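PDB 4ECN: leucine-rich repeat protein from Bacteroides thetaiotaomicron, which is of unknown function but, as an extracellular leucine-rich repeat protein preceded by two transthyretin-like domains, probably binds other proteins. Local coordinates for residues 154-165 against 215-226; 234-242 against 256-264. All blocks are in the same frame, centred on the assembly; numbering follows the deposited sequence.

Both contacts involve the sheet of the second DUF4458 domain, of the transthyretin clan, with their centres 8 Å apart and each about 41 Å from the centre of the chain. Contact 1 pairs strands 157-164 and 214-227; contact 2 sets the neighbouring strand 230-238 and the loop after it against the end of strand 251-259 and the chain running on toward helix 266-280. Tyr221 ties them together: its OH lies 2.6 Å from Glu235 OE2 and 2.7 Å from Gln260 N, both probable hydrogen bonds, so one phenol from contact 1 meets both segments of contact 2. Elsewhere along strand 214-227, Val218 packs against Asn256.

Contact 1 of 2, residues 154-165 against 215-226; sequences NIRYVDVTVMNS and TYQVVAYTTYSQ
Two antiparallel strands of the transthyretin-like DUF4458 domain, 157-164 and 214-227, pair here; one classic beta bulge opens the ladder and a second shifts its register by one residue. At the first, Arg156 and Tyr157 both face Tyr224, whose O accepts from Arg156 N and Tyr157 N. At the second, Val219 and Ala220 both face Thr161: Thr161 N gives its hydrogen to Ala220 O (2.9 Å) and Thr161 O takes that of Val219 N (2.8 Å). The extra residue puts Val219 CG2 3.7 Å from Thr161 CG2, the side chains crossing at about a right angle, while Val219 CG1 packs on Met163 CB (3.6 Å). Val158, Val160, Val162 and Val218 line the face opposite Thr161 and Met163, where Val160 touches Val257 of strand 251-259. Val162 CG2 lies 3.8 Å from Tyr216 CD2, obliquely to the ring. On the face of Tyr157 and Thr161, the Asp159 carboxylate sits at the edge of the Tyr224 ring, the planes 75° apart. Asp159 CG stands anti to the carbonyl carbon (chi1 -69°), which brings the acid to the neighbouring strand; Asp159 OD1 bonds Gly175 N, and Tyr224 OH donates to Asp159 OD2 on its syn side at 2.5 Å.

Contact 2 of 2, residues 234-242 against 256-264; sequences LETQSVRGE and NVPIQLKET
The Glu235 carboxylate takes up the backbone amides of Leu261 and Lys262, where the chain leaves the transthyretin-like DUF4458 sheet for helix 266-280. Its CG lies between the backbone N and the carbonyl carbon (chi1 75°) and the chain runs on extended, carrying the acid to these successive amides. Leu261 N meets Glu235 OE2 on the syn side at 3.1 Å, and Lys262 N reaches Glu235 OE1 at 3.0 Å from above the carboxylate plane. From the opposite face of that plane Gln237 NE2 gives a second hydrogen bond to Glu235 OE1 (2.9 Å), and the same NE2 makes a weak one to Glu263 O. The Gln237 chain is bent back to this position, while its CG packs on Gln260 CG with the amide planes 53° apart. With an alanine in place of Glu235, the amides of Leu261 and Lys262 and the hydroxyl of Tyr221 would probably lose their shared acceptor, and Gln237 would be freer to turn. Beyond the acid, Thr264 OG1 accepts from Thr236 N at 3.0 Å. In the other direction Val239 and Pro258 meet tip to tip (CB to CG, 3.9 Å), and the Val239 and Gln260 side chains run past each other in opposite directions, Gln260 NE2 being bonded to Glu140 and to Pro258 O. At the far end Asn256 OD1 takes a nearly straight bond from Glu242 N (3.1 Å, 173° at the hydrogen) on a lone pair in its carbonyl plane; a water bridges Glu242 O and Asn256 O. Strand 230-238 thus meets the loop 260-264, and the loop 239-242 meets the end of strand 251-259. Tyr150 also bonds Glu235 OE2, strand 130-139 packs against Val257 and Ile259, and helix 266-280 receives Thr236 through Ile268 and Lys272 and Thr264 through Lys269.

Contact 1 of 2, residues 154-165 against 215-226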
loop_
_atom_site.group_PDB
_atom_site.type_symbol
_atom_site.label_atom_id
_atom_site.label_comp_id
_atom_site.label_asym_id
_atom_site.label_seq_id
_atom_site.Cartn_x
_atom_site.Cartn_y
_atom_site.Cartn_z
ATOM N N ASN A 154 17.651 -25.804 -40.968
ATOM C CA ASN A 154 17.207 -26.461 -39.722
ATOM C C ASN A 154 16.403 -25.425 -38.799
ATOM O O ASN A 154 16.154 -25.700 -37.616
ATOM C CB ASN A 154 18.316 -27.260 -38.918
ATOM C CG ASN A 154 19.337 -26.581 -38.004
ATOM O OD1 ASN A 154 19.139 -25.475 -37.457
ATOM N ND2 ASN A 154 20.426 -27.321 -37.735
ATOM N N ILE A 155 15.881 -24.330 -39.410
ATOM C CA ILE A 155 14.818 -23.475 -38.871
ATOM C C ILE A 155 13.547 -24.214 -39.300
ATOM O O ILE A 155 13.342 -24.358 -40.510
ATOM C CB ILE A 155 14.864 -21.970 -39.323
ATOM C CG1 ILE A 155 15.991 -21.176 -38.680
ATOM C CG2 ILE A 155 13.520 -21.271 -39.079
ATOM C CD1 ILE A 155 16.197 -19.758 -39.318
ATOM N N ARG A 156 12.741 -24.746 -38.379
ATOM C CA ARG A 156 11.571 -25.525 -38.807
ATOM C C ARG A 156 10.258 -24.722 -38.739
ATOM O O ARG A 156 9.370 -24.931 -39.574
ATOM C CB ARG A 156 11.450 -26.787 -37.953
ATOM C CG ARG A 156 12.674 -27.700 -38.057
ATOM C CD ARG A 156 12.638 -28.636 -39.245
ATOM N NE ARG A 156 13.907 -29.350 -39.370
ATOM C CZ ARG A 156 14.859 -29.036 -40.243
ATOM N NH1 ARG A 156 14.678 -28.042 -41.108
ATOM N NH2 ARG A 156 15.990 -29.729 -40.279
ATOM N N TYR A 157 10.138 -23.827 -37.735
ATOM C CA TYR A 157 8.968 -22.981 -37.478
ATOM C C TYR A 157 9.378 -21.553 -37.123
ATOM O O TYR A 157 10.466 -21.333 -36.584
ATOM C CB TYR A 157 8.107 -23.571 -36.347
ATOM C CG TYR A 157 7.473 -24.887 -36.727
ATOM C CD1 TYR A 157 6.273 -24.929 -37.431
ATOM C CD2 TYR A 157 8.094 -26.096 -36.421
ATOM C CE1 TYR A 157 5.711 -26.141 -37.834
ATOM C CE2 TYR A 157 7.539 -27.315 -36.813
ATOM C CZ TYR A 157 6.341 -27.336 -37.511
ATOM O OH TYR A 157 5.787 -28.543 -37.873
ATOM N N VAL A 158 8.498 -20.583 -37.427
ATOM C CA VAL A 158 8.750 -19.183 -37.122
ATOM C C VAL A 158 7.455 -18.509 -36.590
ATOM O O VAL A 158 6.338 -18.951 -36.884
ATOM C CB VAL A 158 9.329 -18.434 -38.352
ATOM C CG1 VAL A 158 8.256 -18.108 -39.386
ATOM C CG2 VAL A 158 10.074 -17.175 -37.931
ATOM N N ASP A 159 7.641 -17.449 -35.773
ATOM C CA ASP A 159 6.603 -16.560 -35.239
ATOM C C ASP A 159 6.876 -15.200 -35.759
ATOM O O ASP A 159 7.962 -14.697 -35.493
ATOM C CB ASP A 159 6.557 -16.551 -33.687
ATOM C CG ASP A 159 6.081 -17.810 -32.990
ATOM O OD1 ASP A 159 5.212 -18.498 -33.538
ATOM O OD2 ASP A 159 6.511 -18.050 -31.858
ATOM N N VAL A 160 5.976 -14.593 -36.545
ATOM C CA VAL A 160 6.340 -13.246 -36.965
ATOM C C VAL A 160 5.255 -12.268 -36.491
ATOM O O VAL A 160 4.064 -12.589 -36.442
ATOM C CB VAL A 160 6.681 -13.044 -38.474
ATOM C CG1 VAL A 160 7.618 -14.140 -38.986
ATOM C CG2 VAL A 160 5.450 -12.923 -39.359
ATOM N N THR A 161 5.728 -11.089 -36.078
ATOM C CA THR A 161 4.945 -9.926 -35.702
ATOM C C THR A 161 5.029 -8.941 -36.829
ATOM O O THR A 161 6.136 -8.520 -37.200
ATOM C CB THR A 161 5.425 -9.289 -34.375
ATOM O OG1 THR A 161 5.758 -10.286 -33.417
ATOM C CG2 THR A 161 4.429 -8.268 -33.811
ATOM N N VAL A 162 3.874 -8.569 -37.381
ATOM C CA VAL A 162 3.803 -7.555 -38.428
ATOM C C VAL A 162 3.169 -6.338 -37.834
ATOM O O VAL A 162 2.268 -6.483 -37.011
ATOM C CB VAL A 162 3.062 -8.016 -39.705
ATOM C CG1 VAL A 162 3.836 -9.119 -40.425
ATOM C CG2 VAL A 162 1.621 -8.433 -39.408
HETATM N N MSE A 163 3.611 -5.146 -38.230
HETATM C CA MSE A 163 2.999 -3.913 -37.735
HETATM C C MSE A 163 2.506 -3.111 -38.903
HETATM O O MSE A 163 3.248 -2.920 -39.860
HETATM C CB MSE A 163 3.979 -3.095 -36.887
HETATM C CG MSE A 163 3.321 -1.977 -36.090
HETATM SE SE MSE A 163 4.619 -0.735 -35.305
HETATM C CE MSE A 163 5.205 0.212 -36.965
ATOM N N ASN A 164 1.250 -2.659 -38.839
ATOM C CA ASN A 164 0.659 -1.825 -39.876
ATOM C C ASN A 164 1.370 -0.463 -39.804
ATOM O O ASN A 164 1.340 0.216 -38.780
ATOM C CB ASN A 164 -0.883 -1.739 -39.717
ATOM C CG ASN A 164 -1.599 -0.930 -40.793
ATOM O OD1 ASN A 164 -1.267 0.236 -41.086
ATOM N ND2 ASN A 164 -2.655 -1.500 -41.360
ATOM N N SER A 165 2.056 -0.109 -40.878
ATOM C CA SER A 165 2.860 1.102 -40.995
ATOM C C SER A 165 2.033 2.411 -40.842
ATOM O O SER A 165 2.642 3.453 -40.555
ATOM C CB SER A 165 3.596 1.109 -42.328
ATOM O OG SER A 165 4.617 0.123 -42.293
ATOM N N THR A 215 -0.168 -1.413 -45.494
ATOM C CA THR A 215 1.283 -1.543 -45.607
ATOM C C THR A 215 1.808 -1.968 -44.245
ATOM O O THR A 215 1.373 -1.464 -43.205
ATOM C CB THR A 215 1.906 -0.245 -46.137
ATOM O OG1 THR A 215 1.349 0.022 -47.431
ATOM C CG2 THR A 215 3.435 -0.313 -46.243
ATOM N N TYR A 216 2.716 -2.938 -44.271
ATOM C CA TYR A 216 3.300 -3.524 -43.082
ATOM C C TYR A 216 4.796 -3.620 -43.142
ATOM O O TYR A 216 5.386 -3.509 -44.208
ATOM C CB TYR A 216 2.760 -4.961 -42.904
ATOM C CG TYR A 216 1.276 -5.065 -42.699
ATOM C CD1 TYR A 216 0.395 -4.973 -43.777
ATOM C CD2 TYR A 216 0.748 -5.349 -41.447
ATOM C CE1 TYR A 216 -0.982 -5.075 -43.594
ATOM C CE2 TYR A 216 -0.626 -5.461 -41.251
ATOM C CZ TYR A 216 -1.486 -5.327 -42.329
ATOM O OH TYR A 216 -2.831 -5.435 -42.137
ATOM N N GLN A 217 5.382 -3.955 -41.993
ATOM C CA GLN A 217 6.768 -4.325 -41.775
ATOM C C GLN A 217 6.828 -5.411 -40.717
ATOM O O GLN A 217 6.086 -5.326 -39.727
ATOM C CB GLN A 217 7.630 -3.136 -41.363
ATOM C CG GLN A 217 8.010 -2.175 -42.466
ATOM C CD GLN A 217 8.907 -1.123 -41.881
ATOM O OE1 GLN A 217 8.445 -0.187 -41.202
ATOM N NE2 GLN A 217 10.219 -1.313 -42.050
ATOM N N VAL A 218 7.710 -6.418 -40.899
ATOM C CA VAL A 218 7.924 -7.420 -39.864
ATOM C C VAL A 218 8.747 -6.698 -38.782
ATOM O O VAL A 218 9.751 -6.062 -39.107
ATOM C CB VAL A 218 8.551 -8.739 -40.380
ATOM C CG1 VAL A 218 8.912 -9.669 -39.222
ATOM C CG2 VAL A 218 7.587 -9.454 -41.323
ATOM N N VAL A 219 8.263 -6.705 -37.528
ATOM C CA VAL A 219 8.897 -5.969 -36.438
ATOM C C VAL A 219 9.514 -6.936 -35.369
ATOM O O VAL A 219 10.243 -6.482 -34.476
ATOM C CB VAL A 219 7.909 -4.956 -35.785
ATOM C CG1 VAL A 219 7.547 -3.853 -36.774
ATOM C CG2 VAL A 219 6.656 -5.627 -35.218
ATOM N N ALA A 220 9.266 -8.249 -35.488
ATOM C CA ALA A 220 9.838 -9.241 -34.566
ATOM C C ALA A 220 9.604 -10.675 -35.040
ATOM O O ALA A 220 8.625 -10.948 -35.740
ATOM C CB ALA A 220 9.245 -9.074 -33.166
ATOM N N TYR A 221 10.480 -11.598 -34.621
ATOM C CA TYR A 221 10.309 -13.023 -34.928
ATOM C C TYR A 221 10.965 -13.902 -33.853
ATOM O O TYR A 221 11.884 -13.474 -33.137
ATOM C CB TYR A 221 10.863 -13.412 -36.326
ATOM C CG TYR A 221 12.372 -13.334 -36.428
ATOM C CD1 TYR A 221 13.173 -14.419 -36.071
ATOM C CD2 TYR A 221 13.004 -12.153 -36.811
ATOM C CE1 TYR A 221 14.563 -14.329 -36.088
ATOM C CE2 TYR A 221 14.394 -12.055 -36.840
ATOM C CZ TYR A 221 15.169 -13.151 -36.491
ATOM O OH TYR A 221 16.537 -13.073 -36.546
ATOM N N THR A 222 10.487 -15.151 -33.783
ATOM C CA THR A 222 11.023 -16.233 -32.972
ATOM C C THR A 222 11.133 -17.438 -33.902
ATOM O O THR A 222 10.125 -17.845 -34.493
ATOM C CB THR A 222 10.189 -16.483 -31.712
ATOM O OG1 THR A 222 10.105 -15.277 -30.956
ATOM C CG2 THR A 222 10.790 -17.551 -30.839
ATOM N N THR A 223 12.362 -17.960 -34.088
ATOM C CA THR A 223 12.573 -19.154 -34.924
ATOM C C THR A 223 12.667 -20.401 -34.017
ATOM O O THR A 223 13.115 -20.303 -32.870
ATOM C CB THR A 223 13.803 -19.020 -35.843
ATOM O OG1 THR A 223 14.919 -18.580 -35.078
ATOM C CG2 THR A 223 13.567 -18.072 -37.010
ATOM N N TYR A 224 12.235 -21.565 -34.541
ATOM C CA TYR A 224 12.241 -22.840 -33.823
ATOM C C TYR A 224 12.881 -23.992 -34.614
ATOM O O TYR A 224 12.737 -24.072 -35.833
ATOM C CB TYR A 224 10.809 -23.265 -33.465
ATOM C CG TYR A 224 10.054 -22.263 -32.631
ATOM C CD1 TYR A 224 10.158 -22.261 -31.242
ATOM C CD2 TYR A 224 9.221 -21.320 -33.226
ATOM C CE1 TYR A 224 9.480 -21.321 -30.469
ATOM C CE2 TYR A 224 8.533 -20.381 -32.464
ATOM C CZ TYR A 224 8.663 -20.384 -31.086
ATOM O OH TYR A 224 7.982 -19.451 -30.340
ATOM N N SER A 225 13.537 -24.915 -33.890
ATOM C CA SER A 225 14.118 -26.146 -34.434
ATOM C C SER A 225 13.307 -27.333 -33.921
ATOM O O SER A 225 12.977 -27.358 -32.741
ATOM C CB SER A 225 15.594 -26.274 -34.063
ATOM O OG SER A 225 15.788 -26.411 -32.665
ATOM N N GLN A 226 12.946 -28.283 -34.806
ATOM C CA GLN A 226 12.156 -29.464 -34.437
ATOM C C GLN A 226 13.051 -30.695 -34.461
ATOM O O GLN A 226 13.789 -30.905 -35.431
ATOM C CB GLN A 226 10.936 -29.643 -35.377
ATOM C CG GLN A 226 9.858 -30.642 -34.903
ATOM C CD GLN A 226 8.764 -30.048 -34.024
ATOM O OE1 GLN A 226 8.147 -29.017 -34.331
ATOM N NE2 GLN A 226 8.408 -30.758 -32.969
HETATM O O HOH W 1 6.018 -0.104 -39.838
#

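Contact 2 of 2, residues 234-242 against 256-264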
loop_
_atom_site.group_PDB
_atom_site.type_symbol
_atom_site.label_atom_id
_atom_site.label_comp_id
_atom_site.label_asym_id
_atom_site.label_seq_id
_atom_site.Cartn_x
_atom_site.Cartn_y
_atom_site.Cartn_z
ATOM N N LEU A 234 15.163 -20.932 -31.154
ATOM C CA LEU A 234 16.482 -20.698 -31.747
ATOM C C LEU A 234 16.978 -19.292 -31.394
ATOM O O LEU A 234 18.116 -19.152 -30.945
ATOM C CB LEU A 234 16.445 -20.905 -33.262
ATOM C CG LEU A 234 16.292 -22.354 -33.719
ATOM C CD1 LEU A 234 16.018 -22.440 -35.198
ATOM C CD2 LEU A 234 17.534 -23.144 -33.408
ATOM N N GLU A 235 16.114 -18.265 -31.568
ATOM C CA GLU A 235 16.375 -16.857 -31.256
ATOM C C GLU A 235 15.085 -16.037 -31.303
ATOM O O GLU A 235 14.101 -16.446 -31.916
ATOM C CB GLU A 235 17.417 -16.227 -32.211
ATOM C CG GLU A 235 16.894 -15.922 -33.607
ATOM C CD GLU A 235 17.833 -15.160 -34.517
ATOM O OE1 GLU A 235 18.687 -14.402 -34.003
ATOM O OE2 GLU A 235 17.681 -15.286 -35.754
ATOM N N THR A 236 15.125 -14.856 -30.704
ATOM C CA THR A 236 14.031 -13.902 -30.714
ATOM C C THR A 236 14.673 -12.569 -31.010
ATOM O O THR A 236 15.651 -12.197 -30.350
ATOM C CB THR A 236 13.193 -13.939 -29.409
ATOM O OG1 THR A 236 12.731 -15.264 -29.162
ATOM C CG2 THR A 236 11.983 -13.056 -29.484
ATOM N N GLN A 237 14.192 -11.881 -32.042
ATOM C CA GLN A 237 14.779 -10.598 -32.388
ATOM C C GLN A 237 13.735 -9.554 -32.698
ATOM O O GLN A 237 12.694 -9.872 -33.278
ATOM C CB GLN A 237 15.704 -10.725 -33.612
ATOM C CG GLN A 237 16.893 -11.672 -33.489
ATOM C CD GLN A 237 17.960 -11.290 -32.499
ATOM O OE1 GLN A 237 18.181 -10.120 -32.183
ATOM N NE2 GLN A 237 18.710 -12.286 -32.055
ATOM N N SER A 238 14.033 -8.296 -32.326
ATOM C CA SER A 238 13.264 -7.122 -32.725
ATOM C C SER A 238 13.922 -6.621 -33.993
ATOM O O SER A 238 15.148 -6.418 -34.021
ATOM C CB SER A 238 13.200 -6.063 -31.630
ATOM O OG SER A 238 12.245 -5.074 -31.983
ATOM N N VAL A 239 13.150 -6.560 -35.077
ATOM C CA VAL A 239 13.672 -6.183 -36.381
ATOM C C VAL A 239 12.757 -5.148 -37.053
ATOM O O VAL A 239 11.779 -4.680 -36.464
ATOM C CB VAL A 239 13.843 -7.446 -37.284
ATOM C CG1 VAL A 239 14.974 -8.351 -36.791
ATOM C CG2 VAL A 239 12.538 -8.226 -37.435
ATOM N N ARG A 240 13.124 -4.790 -38.297
ATOM C CA ARG A 240 12.427 -3.923 -39.241
ATOM C C ARG A 240 12.642 -4.503 -40.632
ATOM O O ARG A 240 13.613 -4.179 -41.313
ATOM C CB ARG A 240 12.879 -2.452 -39.142
ATOM C CG ARG A 240 12.315 -1.666 -37.956
ATOM C CD ARG A 240 10.799 -1.499 -38.033
ATOM N NE ARG A 240 10.270 -0.595 -37.011
ATOM C CZ ARG A 240 10.021 -0.943 -35.751
ATOM N NH1 ARG A 240 10.291 -2.174 -35.327
ATOM N NH2 ARG A 240 9.521 -0.056 -34.898
ATOM N N GLY A 241 11.779 -5.440 -40.990
ATOM C CA GLY A 241 11.796 -6.084 -42.289
ATOM C C GLY A 241 11.349 -5.108 -43.349
ATOM O O GLY A 241 10.684 -4.111 -43.051
ATOM N N GLU A 242 11.742 -5.376 -44.593
ATOM C CA GLU A 242 11.398 -4.546 -45.746
ATOM C C GLU A 242 9.875 -4.482 -45.898
ATOM O O GLU A 242 9.193 -5.497 -45.758
ATOM C CB GLU A 242 12.076 -5.078 -47.010
ATOM C CG GLU A 242 13.566 -4.800 -47.035
ATOM C CD GLU A 242 13.908 -3.334 -47.200
ATOM O OE1 GLU A 242 13.625 -2.770 -48.284
ATOM O OE2 GLU A 242 14.457 -2.748 -46.239
ATOM N N ASN A 256 9.316 -9.849 -46.370
ATOM C CA ASN A 256 10.631 -9.983 -45.734
ATOM C C ASN A 256 10.642 -10.283 -44.191
ATOM O O ASN A 256 10.216 -9.458 -43.386
ATOM C CB ASN A 256 11.464 -8.717 -45.946
ATOM C CG ASN A 256 12.896 -8.846 -45.465
ATOM O OD1 ASN A 256 13.437 -7.929 -44.819
ATOM N ND2 ASN A 256 13.545 -9.994 -45.769
ATOM N N VAL A 257 11.268 -11.418 -43.811
ATOM C CA VAL A 257 11.541 -11.804 -42.431
ATOM C C VAL A 257 13.083 -11.839 -42.311
ATOM O O VAL A 257 13.707 -12.827 -42.714
ATOM C CB VAL A 257 10.842 -13.115 -41.992
ATOM C CG1 VAL A 257 11.179 -13.459 -40.544
ATOM C CG2 VAL A 257 9.330 -13.021 -42.175
ATOM N N PRO A 258 13.710 -10.723 -41.857
ATOM C CA PRO A 258 15.184 -10.653 -41.813
ATOM C C PRO A 258 15.820 -11.432 -40.644
ATOM O O PRO A 258 15.990 -10.895 -39.541
ATOM C CB PRO A 258 15.450 -9.149 -41.659
ATOM C CG PRO A 258 14.271 -8.630 -40.956
ATOM C CD PRO A 258 13.102 -9.447 -41.429
ATOM N N ILE A 259 16.255 -12.670 -40.925
ATOM C CA ILE A 259 16.872 -13.548 -39.930
ATOM C C ILE A 259 18.278 -13.017 -39.604
ATOM O O ILE A 259 19.031 -12.691 -40.512
ATOM C CB ILE A 259 16.879 -15.014 -40.426
ATOM C CG1 ILE A 259 15.439 -15.505 -40.762
ATOM C CG2 ILE A 259 17.590 -15.962 -39.437
ATOM C CD1 ILE A 259 14.391 -15.450 -39.629
ATOM N N GLN A 260 18.604 -12.910 -38.302
ATOM C CA GLN A 260 19.863 -12.346 -37.808
ATOM C C GLN A 260 20.924 -13.393 -37.463
ATOM O O GLN A 260 22.120 -13.093 -37.592
ATOM C CB GLN A 260 19.601 -11.514 -36.540
ATOM C CG GLN A 260 18.631 -10.353 -36.724
ATOM C CD GLN A 260 19.106 -9.327 -37.721
ATOM O OE1 GLN A 260 20.225 -8.800 -37.632
ATOM N NE2 GLN A 260 18.240 -8.999 -38.673
ATOM N N LEU A 261 20.485 -14.582 -36.966
ATOM C CA LEU A 261 21.325 -15.699 -36.497
ATOM C C LEU A 261 22.242 -15.188 -35.396
ATOM O O LEU A 261 23.470 -15.272 -35.499
ATOM C CB LEU A 261 22.137 -16.355 -37.634
ATOM C CG LEU A 261 21.376 -16.835 -38.862
ATOM C CD1 LEU A 261 22.318 -17.017 -40.036
ATOM C CD2 LEU A 261 20.605 -18.098 -38.587
ATOM N N LYS A 262 21.638 -14.560 -34.388
ATOM C CA LYS A 262 22.378 -13.978 -33.275
ATOM C C LYS A 262 21.862 -14.505 -31.930
ATOM O O LYS A 262 20.903 -15.285 -31.862
ATOM C CB LYS A 262 22.284 -12.435 -33.301
ATOM C CG LYS A 262 22.825 -11.747 -34.538
ATOM C CD LYS A 262 22.564 -10.246 -34.446
ATOM C CE LYS A 262 22.929 -9.493 -35.705
ATOM N NZ LYS A 262 22.527 -8.061 -35.628
ATOM N N GLU A 263 22.525 -14.079 -30.855
ATOM C CA GLU A 263 22.119 -14.423 -29.511
ATOM C C GLU A 263 20.994 -13.479 -29.142
ATOM O O GLU A 263 21.057 -12.305 -29.511
ATOM C CB GLU A 263 23.331 -14.326 -28.570
ATOM C CG GLU A 263 23.235 -15.182 -27.315
ATOM C CD GLU A 263 24.586 -15.488 -26.690
ATOM O OE1 GLU A 263 25.206 -14.560 -26.121
ATOM O OE2 GLU A 263 25.037 -16.654 -26.791
ATOM N N THR A 264 19.936 -13.988 -28.489
ATOM C CA THR A 264 18.797 -13.167 -28.074
ATOM C C THR A 264 19.291 -12.218 -27.024
ATOM O O THR A 264 19.975 -12.653 -26.087
ATOM C CB THR A 264 17.659 -14.050 -27.592
ATOM O OG1 THR A 264 17.349 -14.935 -28.646
ATOM C CG2 THR A 264 16.402 -13.260 -27.212
HETATM O O HOH W 2 8.777 -6.979 -43.574
#